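Local coordinates for ABC transporter, solute-binding protein (Staphylococcus aureus, PDB 6LKK) that binds glucose 6-phosphate between its two lobes as an extracellular solute-binding protein and probably acts as the sensor of this sugar phosphate in two-component signalling, at residues A[238-244]-A[255-260]; A[131-137]-A[166-170]. All blocks are in the same frame, centred on the assembly; numbering follows the deposited sequence.

Contact 1: A[238-244]-A[255-260]; sequences TSRSVQQ and IRKDVS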
ATOM      1  N   THR A 238       5.249 -14.369  -5.787  1.00 14.73           N
ATOM      2  CA  THR A 238       6.340 -14.261  -4.828  1.00 17.10           C
ATOM      3  C   THR A 238       7.633 -14.880  -5.342  1.00 15.82           C
ATOM      4  O   THR A 238       8.601 -14.982  -4.581  1.00 16.61           O
ATOM      5  CB  THR A 238       5.943 -14.911  -3.500  1.00 18.41           C
ATOM      6  OG1 THR A 238       5.621 -16.292  -3.711  1.00 17.79           O
ATOM      7  CG2 THR A 238       4.739 -14.201  -2.902  1.00 19.15           C
ATOM      8  N   SER A 239       7.674 -15.280  -6.610  1.00 14.83           N
ATOM      9  CA  SER A 239       8.847 -15.923  -7.178  1.00 15.63           C
ATOM     10  C   SER A 239       9.920 -14.894  -7.521  1.00 16.75           C
ATOM     11  O   SER A 239       9.652 -13.699  -7.673  1.00 15.78           O
ATOM     12  CB  SER A 239       8.470 -16.715  -8.431  1.00 17.65           C
ATOM     13  OG  SER A 239       8.134 -15.850  -9.502  1.00 17.87           O
ATOM     14  N   ARG A 240      11.155 -15.381  -7.656  1.00 17.65           N
ATOM     15  CA  ARG A 240      12.272 -14.490  -7.953  1.00 16.13           C
ATOM     16  C   ARG A 240      12.083 -13.795  -9.297  1.00 17.62           C
ATOM     17  O   ARG A 240      12.236 -12.572  -9.400  1.00 16.76           O
ATOM     18  CB  ARG A 240      13.591 -15.266  -7.935  1.00 19.79           C
ATOM     19  CG  ARG A 240      14.824 -14.369  -8.090  1.00 19.95           C
ATOM     20  CD  ARG A 240      16.071 -15.145  -8.495  1.00 19.05           C
ATOM     21  NE  ARG A 240      15.845 -15.942  -9.697  1.00 21.50           N
ATOM     22  CZ  ARG A 240      15.728 -15.441 -10.924  1.00 25.16           C
ATOM     23  NH1 ARG A 240      15.813 -14.133 -11.133  1.00 23.05           N
ATOM     24  NH2 ARG A 240      15.516 -16.255 -11.949  1.00 23.12           N
ATOM     25  N   SER A 241      11.761 -14.555 -10.347  1.00 18.42           N
ATOM     26  CA  SER A 241      11.721 -13.956 -11.679  1.00 17.50           C
ATOM     27  C   SER A 241      10.610 -12.918 -11.782  1.00 18.57           C
ATOM     28  O   SER A 241      10.793 -11.869 -12.407  1.00 17.82           O
ATOM     29  CB  SER A 241      11.557 -15.037 -12.748  1.00 23.08           C
ATOM     30  OG  SER A 241      10.313 -15.701 -12.634  1.00 27.84           O
ATOM     31  N   VAL A 242       9.460 -13.181 -11.162  1.00 18.19           N
ATOM     32  CA  VAL A 242       8.356 -12.229 -11.226  1.00 18.82           C
ATOM     33  C   VAL A 242       8.658 -11.004 -10.371  1.00 18.84           C
ATOM     34  O   VAL A 242       8.412  -9.866 -10.786  1.00 17.28           O
ATOM     35  CB  VAL A 242       7.043 -12.915 -10.806  1.00 17.33           C
ATOM     36  CG1 VAL A 242       5.912 -11.906 -10.682  1.00 17.19           C
ATOM     37  CG2 VAL A 242       6.682 -13.998 -11.811  1.00 17.86           C
ATOM     38  N   GLN A 243       9.195 -11.212  -9.166  1.00 14.81           N
ATOM     39  CA  GLN A 243       9.596 -10.083  -8.332  1.00 15.57           C
ATOM     40  C   GLN A 243      10.645  -9.233  -9.040  1.00 16.37           C
ATOM     41  O   GLN A 243      10.606  -7.999  -8.974  1.00 16.12           O
ATOM     42  CB  GLN A 243      10.127 -10.590  -6.992  1.00 15.43           C
ATOM     43  CG  GLN A 243       9.062 -11.196  -6.085  1.00 14.75           C
ATOM     44  CD  GLN A 243       8.430 -10.183  -5.151  1.00 16.24           C
ATOM     45  OE1 GLN A 243       9.118  -9.354  -4.555  1.00 15.72           O
ATOM     46  NE2 GLN A 243       7.109 -10.249  -5.015  1.00 14.86           N
ATOM     47  N   GLN A 244      11.588  -9.882  -9.726  1.00 17.52           N
ATOM     48  CA  GLN A 244      12.609  -9.156 -10.476  1.00 17.67           C
ATOM     49  C   GLN A 244      11.981  -8.324 -11.588  1.00 17.23           C
ATOM     50  O   GLN A 244      12.421  -7.197 -11.855  1.00 15.58           O
ATOM     51  CB  GLN A 244      13.624 -10.150 -11.041  1.00 18.11           C
ATOM     52  CG  GLN A 244      14.773  -9.531 -11.818  1.00 16.50           C
ATOM     53  CD  GLN A 244      15.778  -8.815 -10.931  1.00 17.17           C
ATOM     54  OE1 GLN A 244      15.989  -9.190  -9.781  1.00 17.92           O
ATOM     55  NE2 GLN A 244      16.407  -7.780 -11.470  1.00 17.25           N
ATOM     56  N   ILE A 255      10.223  -8.240  -1.935  1.00 14.58           N
ATOM     57  CA  ILE A 255      10.288  -8.881  -0.625  1.00 14.56           C
ATOM     58  C   ILE A 255      11.413  -9.898  -0.530  1.00 19.05           C
ATOM     59  O   ILE A 255      11.705 -10.376   0.572  1.00 17.06           O
ATOM     60  CB  ILE A 255       8.930  -9.547  -0.323  1.00 16.14           C
ATOM     61  CG1 ILE A 255       8.831 -10.003   1.138  1.00 17.26           C
ATOM     62  CG2 ILE A 255       8.681 -10.725  -1.265  1.00 17.22           C
ATOM     63  CD1 ILE A 255       8.901  -8.877   2.150  1.00 19.75           C
ATOM     64  N   ARG A 256      12.067 -10.227  -1.642  1.00 16.99           N
ATOM     65  CA  ARG A 256      13.029 -11.319  -1.686  1.00 16.86           C
ATOM     66  C   ARG A 256      14.463 -10.817  -1.542  1.00 16.56           C
ATOM     67  O   ARG A 256      14.807  -9.714  -1.976  1.00 19.64           O
ATOM     68  CB  ARG A 256      12.898 -12.098  -2.995  1.00 18.06           C
ATOM     69  CG  ARG A 256      11.579 -12.833  -3.158  1.00 15.67           C
ATOM     70  CD  ARG A 256      11.546 -13.588  -4.481  1.00 18.01           C
ATOM     71  NE  ARG A 256      12.552 -14.648  -4.547  1.00 17.43           N
ATOM     72  CZ  ARG A 256      12.312 -15.951  -4.408  1.00 19.91           C
ATOM     73  NH1 ARG A 256      11.084 -16.408  -4.194  1.00 20.13           N
ATOM     74  NH2 ARG A 256      13.315 -16.809  -4.489  1.00 21.20           N
ATOM     75  N   LYS A 257      15.303 -11.665  -0.940  1.00 19.53           N
ATOM     76  CA  LYS A 257      16.728 -11.368  -0.810  1.00 19.08           C
ATOM     77  C   LYS A 257      17.453 -11.451  -2.146  1.00 19.22           C
ATOM     78  O   LYS A 257      18.442 -10.739  -2.356  1.00 24.89           O
ATOM     79  CB  LYS A 257      17.383 -12.343   0.170  1.00 18.79           C
ATOM     80  CG  LYS A 257      16.872 -12.294   1.597  1.00 22.42           C
ATOM     81  CD  LYS A 257      17.247 -13.580   2.326  1.00 29.44           C
ATOM     82  CE  LYS A 257      17.755 -13.326   3.732  1.00 41.46           C
ATOM     83  NZ  LYS A 257      18.075 -14.609   4.422  1.00 47.64           N
ATOM     84  N   ASP A 258      17.000 -12.324  -3.048  1.00 17.05           N
ATOM     85  CA  ASP A 258      17.719 -12.628  -4.279  1.00 18.59           C
ATOM     86  C   ASP A 258      17.197 -11.832  -5.469  1.00 19.55           C
ATOM     87  O   ASP A 258      17.271 -12.298  -6.612  1.00 20.72           O
ATOM     88  CB  ASP A 258      17.656 -14.128  -4.576  1.00 19.50           C
ATOM     89  CG  ASP A 258      16.235 -14.655  -4.660  1.00 23.74           C
ATOM     90  OD1 ASP A 258      15.289 -13.862  -4.486  1.00 20.66           O
ATOM     91  OD2 ASP A 258      16.063 -15.870  -4.896  1.00 24.71           O
ATOM     92  N   VAL A 259      16.683 -10.631  -5.223  1.00 18.93           N
ATOM     93  CA  VAL A 259      16.142  -9.771  -6.266  1.00 17.37           C
ATOM     94  C   VAL A 259      16.801  -8.404  -6.161  1.00 18.07           C
ATOM     95  O   VAL A 259      17.051  -7.906  -5.057  1.00 17.89           O
ATOM     96  CB  VAL A 259      14.607  -9.655  -6.163  1.00 18.41           C
ATOM     97  CG1 VAL A 259      14.070  -8.583  -7.106  1.00 17.01           C
ATOM     98  CG2 VAL A 259      13.965 -10.999  -6.466  1.00 19.03           C
ATOM     99  N   SER A 260      17.070  -7.798  -7.315  1.00 16.82           N
ATOM    100  CA  SER A 260      17.744  -6.509  -7.362  1.00 18.28           C
ATOM    101  C   SER A 260      16.991  -5.458  -6.557  1.00 17.49           C
ATOM    102  O   SER A 260      15.774  -5.540  -6.358  1.00 19.25           O
ATOM    103  CB  SER A 260      17.872  -6.024  -8.807  1.00 19.00           C
ATOM    104  OG  SER A 260      18.629  -6.924  -9.588  1.00 19.99           O
TER
HETATM  105  O   HOH W   1      16.580 -11.863  -9.291  1.00 22.15           O
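The start of helix 240-250 is fastened here to the loop that follows strand 253-254 by a mainly polar contact, with Arg256 of the loop laid over the backbone of Arg240. Its guanidinium places one face against Arg240 N and CA, and at the rim NH1 donates to Thr238 O (2.9 Å), in the carbonyl plane and on a lone pair. A bend at chi3 (64°) turns the guanidinium plane so that NE and NH2 also hold Asp258 side-on, one nitrogen to each carboxylate oxygen, both on syn lone pairs. Arg240 crosses that carboxylate with its CG and CD. One turn further on, Gln243 OE1 accepts from Ile255 N (3.1 Å) and also from Ser254 OG, while NE2 is spent on Phe95 O and Leu237 O. The amide of Gln244 pairs with Ser260 twice: OE1 takes the backbone N at 3.0 Å, nearly straight at 171°, and NE2 reaches OG. Val259 CG2 packs against Arg240 CG and Gln243 CB. A water ties Arg240 NH1 to Gln244 OE1 and Asp258 O. With three bonds at its rim, to Thr238 O and both Asp258 oxygens, the Arg256 guanidinium is fixed in rotation, and the carboxylate probably offsets its charge.

Contact 2: A[131-137]-A[166-170]; sequences YSNPNTT and QLSKT. With G6P (6-O-phosphono-alpha-D-glucopyranose), chain B.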
ATOM      1  N   TYR A 131      -5.595  13.856   1.860  1.00 18.45           N
ATOM      2  CA  TYR A 131      -5.283  12.495   2.276  1.00 15.95           C
ATOM      3  C   TYR A 131      -6.548  11.663   2.130  1.00 20.13           C
ATOM      4  O   TYR A 131      -7.640  12.197   1.928  1.00 20.50           O
ATOM      5  CB  TYR A 131      -4.747  12.445   3.712  1.00 18.28           C
ATOM      6  CG  TYR A 131      -5.770  12.777   4.777  1.00 18.96           C
ATOM      7  CD1 TYR A 131      -6.215  14.079   4.960  1.00 21.42           C
ATOM      8  CD2 TYR A 131      -6.280  11.788   5.606  1.00 22.71           C
ATOM      9  CE1 TYR A 131      -7.147  14.385   5.936  1.00 23.48           C
ATOM     10  CE2 TYR A 131      -7.209  12.085   6.584  1.00 23.00           C
ATOM     11  CZ  TYR A 131      -7.639  13.383   6.745  1.00 22.93           C
ATOM     12  OH  TYR A 131      -8.566  13.671   7.723  1.00 24.15           O
ATOM     13  N   SER A 132      -6.396  10.345   2.228  1.00 17.19           N
ATOM     14  CA  SER A 132      -7.521   9.440   2.042  1.00 19.07           C
ATOM     15  C   SER A 132      -8.018   8.886   3.376  1.00 20.29           C
ATOM     16  O   SER A 132      -7.290   8.821   4.369  1.00 19.99           O
ATOM     17  CB  SER A 132      -7.153   8.292   1.096  1.00 19.75           C
ATOM     18  OG  SER A 132      -5.976   7.624   1.505  1.00 18.70           O
ATOM     19  N   ASN A 133      -9.287   8.486   3.372  1.00 19.16           N
ATOM     20  CA  ASN A 133     -10.021   8.040   4.551  1.00 20.45           C
ATOM     21  C   ASN A 133      -9.258   6.964   5.317  1.00 19.88           C
ATOM     22  O   ASN A 133      -9.086   5.851   4.803  1.00 21.10           O
ATOM     23  CB  ASN A 133     -11.386   7.500   4.128  1.00 19.16           C
ATOM     24  CG  ASN A 133     -12.299   7.228   5.308  1.00 24.92           C
ATOM     25  OD1 ASN A 133     -11.855   7.174   6.453  1.00 24.80           O
ATOM     26  ND2 ASN A 133     -13.585   7.049   5.028  1.00 27.95           N
ATOM     27  N   PRO A 134      -8.804   7.236   6.546  1.00 20.99           N
ATOM     28  CA  PRO A 134      -8.076   6.198   7.295  1.00 20.33           C
ATOM     29  C   PRO A 134      -8.949   5.036   7.730  1.00 21.64           C
ATOM     30  O   PRO A 134      -8.413   3.988   8.105  1.00 22.37           O
ATOM     31  CB  PRO A 134      -7.516   6.957   8.505  1.00 22.98           C
ATOM     32  CG  PRO A 134      -8.424   8.119   8.679  1.00 32.38           C
ATOM     33  CD  PRO A 134      -8.911   8.494   7.307  1.00 24.14           C
ATOM     34  N   ASN A 135     -10.273   5.185   7.691  1.00 21.94           N
ATOM     35  CA  ASN A 135     -11.161   4.104   8.094  1.00 22.59           C
ATOM     36  C   ASN A 135     -11.354   3.063   7.004  1.00 24.18           C
ATOM     37  O   ASN A 135     -11.751   1.934   7.311  1.00 25.46           O
ATOM     38  CB  ASN A 135     -12.525   4.672   8.499  1.00 21.90           C
ATOM     39  CG  ASN A 135     -12.431   5.649   9.654  1.00 27.16           C
ATOM     40  OD1 ASN A 135     -12.239   5.254  10.802  1.00 32.16           O
ATOM     41  ND2 ASN A 135     -12.570   6.935   9.354  1.00 34.49           N
ATOM     42  N   THR A 136     -11.080   3.409   5.744  1.00 22.91           N
ATOM     43  CA  THR A 136     -11.344   2.516   4.627  1.00 21.99           C
ATOM     44  C   THR A 136     -10.117   2.166   3.799  1.00 22.77           C
ATOM     45  O   THR A 136     -10.190   1.224   3.002  1.00 21.46           O
ATOM     46  CB  THR A 136     -12.395   3.126   3.688  1.00 24.60           C
ATOM     47  OG1 THR A 136     -11.958   4.416   3.246  1.00 23.40           O
ATOM     48  CG2 THR A 136     -13.738   3.250   4.393  1.00 26.32           C
ATOM     49  N   THR A 137      -9.002   2.880   3.952  1.00 21.13           N
ATOM     50  CA  THR A 137      -7.847   2.707   3.083  1.00 17.98           C
ATOM     51  C   THR A 137      -6.619   2.309   3.888  1.00 19.60           C
ATOM     52  O   THR A 137      -6.464   2.692   5.052  1.00 20.80           O
ATOM     53  CB  THR A 137      -7.533   3.995   2.299  1.00 19.27           C
ATOM     54  OG1 THR A 137      -7.105   5.022   3.202  1.00 21.12           O
ATOM     55  CG2 THR A 137      -8.750   4.475   1.521  1.00 20.63           C
ATOM     56  N   GLN A 166      -9.886  15.427   3.618  1.00 22.80           N
ATOM     57  CA  GLN A 166      -9.977  13.979   3.504  1.00 22.28           C
ATOM     58  C   GLN A 166     -10.763  13.613   2.253  1.00 23.78           C
ATOM     59  O   GLN A 166     -11.841  14.164   2.005  1.00 26.84           O
ATOM     60  CB  GLN A 166     -10.639  13.370   4.738  1.00 21.93           C
ATOM     61  CG  GLN A 166     -10.657  11.851   4.723  1.00 24.95           C
ATOM     62  CD  GLN A 166     -11.379  11.257   5.913  1.00 28.53           C
ATOM     63  OE1 GLN A 166     -12.391  10.577   5.759  1.00 30.03           O
ATOM     64  NE2 GLN A 166     -10.857  11.506   7.106  1.00 24.58           N
ATOM     65  N   LEU A 167     -10.218  12.685   1.473  1.00 23.30           N
ATOM     66  CA  LEU A 167     -10.866  12.160   0.282  1.00 22.52           C
ATOM     67  C   LEU A 167     -11.185  10.686   0.487  1.00 20.46           C
ATOM     68  O   LEU A 167     -10.556   9.999   1.295  1.00 20.70           O
ATOM     69  CB  LEU A 167      -9.974  12.334  -0.953  1.00 23.61           C
ATOM     70  CG  LEU A 167      -9.375  13.726  -1.161  1.00 24.01           C
ATOM     71  CD1 LEU A 167      -8.459  13.733  -2.376  1.00 22.56           C
ATOM     72  CD2 LEU A 167     -10.471  14.764  -1.314  1.00 25.14           C
ATOM     73  N   SER A 168     -12.174  10.199  -0.262  1.00 20.68           N
ATOM     74  CA  SER A 168     -12.608   8.817  -0.093  1.00 21.50           C
ATOM     75  C   SER A 168     -11.548   7.831  -0.576  1.00 20.49           C
ATOM     76  O   SER A 168     -11.331   6.791   0.056  1.00 24.40           O
ATOM     77  CB  SER A 168     -13.923   8.588  -0.838  1.00 28.59           C
ATOM     78  OG  SER A 168     -14.329   7.235  -0.744  1.00 40.07           O
ATOM     79  N   LYS A 169     -10.876   8.141  -1.683  1.00 19.61           N
ATOM     80  CA  LYS A 169     -10.044   7.180  -2.397  1.00 19.43           C
ATOM     81  C   LYS A 169      -8.590   7.626  -2.394  1.00 17.84           C
ATOM     82  O   LYS A 169      -8.287   8.786  -2.695  1.00 20.52           O
ATOM     83  CB  LYS A 169     -10.531   7.006  -3.836  1.00 19.23           C
ATOM     84  CG  LYS A 169     -11.967   6.504  -3.953  1.00 26.71           C
ATOM     85  CD  LYS A 169     -12.135   5.083  -3.429  1.00 31.52           C
ATOM     86  CE  LYS A 169     -11.299   4.093  -4.222  1.00 39.41           C
ATOM     87  NZ  LYS A 169     -12.007   2.803  -4.438  1.00 45.12           N
ATOM     88  N   THR A 170      -7.695   6.689  -2.076  1.00 19.57           N
ATOM     89  CA  THR A 170      -6.266   6.974  -2.077  1.00 16.88           C
ATOM     90  C   THR A 170      -5.801   7.515  -3.422  1.00 15.99           C
ATOM     91  O   THR A 170      -5.021   8.473  -3.477  1.00 19.63           O
ATOM     92  CB  THR A 170      -5.490   5.709  -1.710  1.00 18.80           C
ATOM     93  OG1 THR A 170      -5.822   5.323  -0.371  1.00 17.98           O
ATOM     94  CG2 THR A 170      -3.988   5.937  -1.805  1.00 17.77           C
TER
HETATM   95  C1  G6P B 401      -1.295   1.009   0.341  1.00 34.23           C
HETATM   96  C2  G6P B 401      -0.596  -0.340   0.039  1.00 19.60           C
HETATM   97  C3  G6P B 401      -0.872  -0.893  -1.309  1.00 16.31           C
HETATM   98  C4  G6P B 401      -2.251  -0.623  -1.721  1.00 21.05           C
HETATM   99  C5  G6P B 401      -2.426   0.878  -1.924  1.00 17.44           C
HETATM  100  C6  G6P B 401      -3.858   1.207  -2.200  1.00 18.51           C
HETATM  101  O1  G6P B 401      -0.362   1.937   0.807  1.00 20.78           O
HETATM  102  O2  G6P B 401       0.827  -0.200   0.190  1.00 20.56           O
HETATM  103  O3  G6P B 401      -0.660  -2.371  -1.269  1.00 18.79           O
HETATM  104  O4  G6P B 401      -2.543  -1.292  -2.973  1.00 19.42           O
HETATM  105  O5  G6P B 401      -2.015   1.670  -0.749  1.00 20.33           O
HETATM  106  O6  G6P B 401      -4.643   0.753  -1.120  1.00 16.32           O
HETATM  107  P   G6P B 401      -5.751   1.802  -0.393  1.00 16.74           P
HETATM  108  O1P G6P B 401      -6.530   1.009   0.642  1.00 19.19           O
HETATM  109  O2P G6P B 401      -6.714   2.367  -1.455  1.00 17.54           O
HETATM  110  O3P G6P B 401      -5.020   2.911   0.271  1.00 16.90           O
HETATM  111  O   HOH W   2     -14.744   7.008   2.210  1.00 34.88           O
HETATM  112  O   HOH W   3     -11.527  10.099   9.714  1.00 40.16           O
HETATM  113  O   HOH W   4     -12.475   4.415   0.517  1.00 26.95           O
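Gln166 leans over Tyr131 where strands 129-132 and 165-167 run parallel, and its side chain can be followed outward from the backbone. Its CA sits over one face of the Tyr131 ring, a CH-pi contact of 4.1 Å to the centroid, and CB lies 3.6 Å from Tyr131 CZ. With CG anti to the backbone N (chi1 -175°) and the chain extended beyond it, CG and CD pass along the backbone of Asn133. At the tip the two amide atoms part: OE1 lies 3.4 Å from Asn133 CG, the two amide planes 25° apart, whereas NE2 nears Pro134 CD and donates to Tyr131 OH (3.2 Å), which lies close to the amide plane. NE2 also donates to a water, which takes a weak bond from Asn135 ND2. Beneath this, Leu167 N donates to Tyr131 O and Asn133 N to Leu167 O, carrying the pairing to the end of the strands.

Beyond the strands both segments turn toward the sugar phosphate. Asn133 OD1 accepts from Asn135 N, an Asx turn, and Asn133 O takes Thr136 N and Thr137 OG1 from opposite faces of its plane. Thr137 OG1 in turn caps helix 138-151 at Gly140 N. Across from it, Thr170 OG1 donates to O3P of glucose 6-phosphate at 2.6 Å and lies 3.0 Å from Ser132 OG. Since the Thr170 proton goes to the phosphate, the serine hydroxyl is a second-shell neighbour well placed to steady that threonine. Within this contact Thr170 thus offers the phosphate a neutral hydroxyl; the ligand is also bonded by the hydroxyls of Thr36 and Thr139 and the backbone N of Thr138 and Gly58, consistent with recognition through directed bonds in the turns that follow the strands.

How the contacts relate
The two contacts lie on opposite sides of the chain's centre, about 30 Å apart between centres, and do not touch. Contact 2, about 12 Å from that centre, joins neighbouring parallel strands and belongs directly to the sugar-phosphate site. Contact 1 is more peripheral, about 18 Å out, and ties a helix start to a loop with no strand pairing; it comes close to the site through Ile255, whose side chain is about 8 Å from that of Asp216. Both mix buried and exposed residues. Charge separates them: in contact 1 an arginine held by an aspartate of its own loop, together with side-chain amides, meets the helix start, whereas contact 2 combines backbone pairing with neutral amides and hydroxyls.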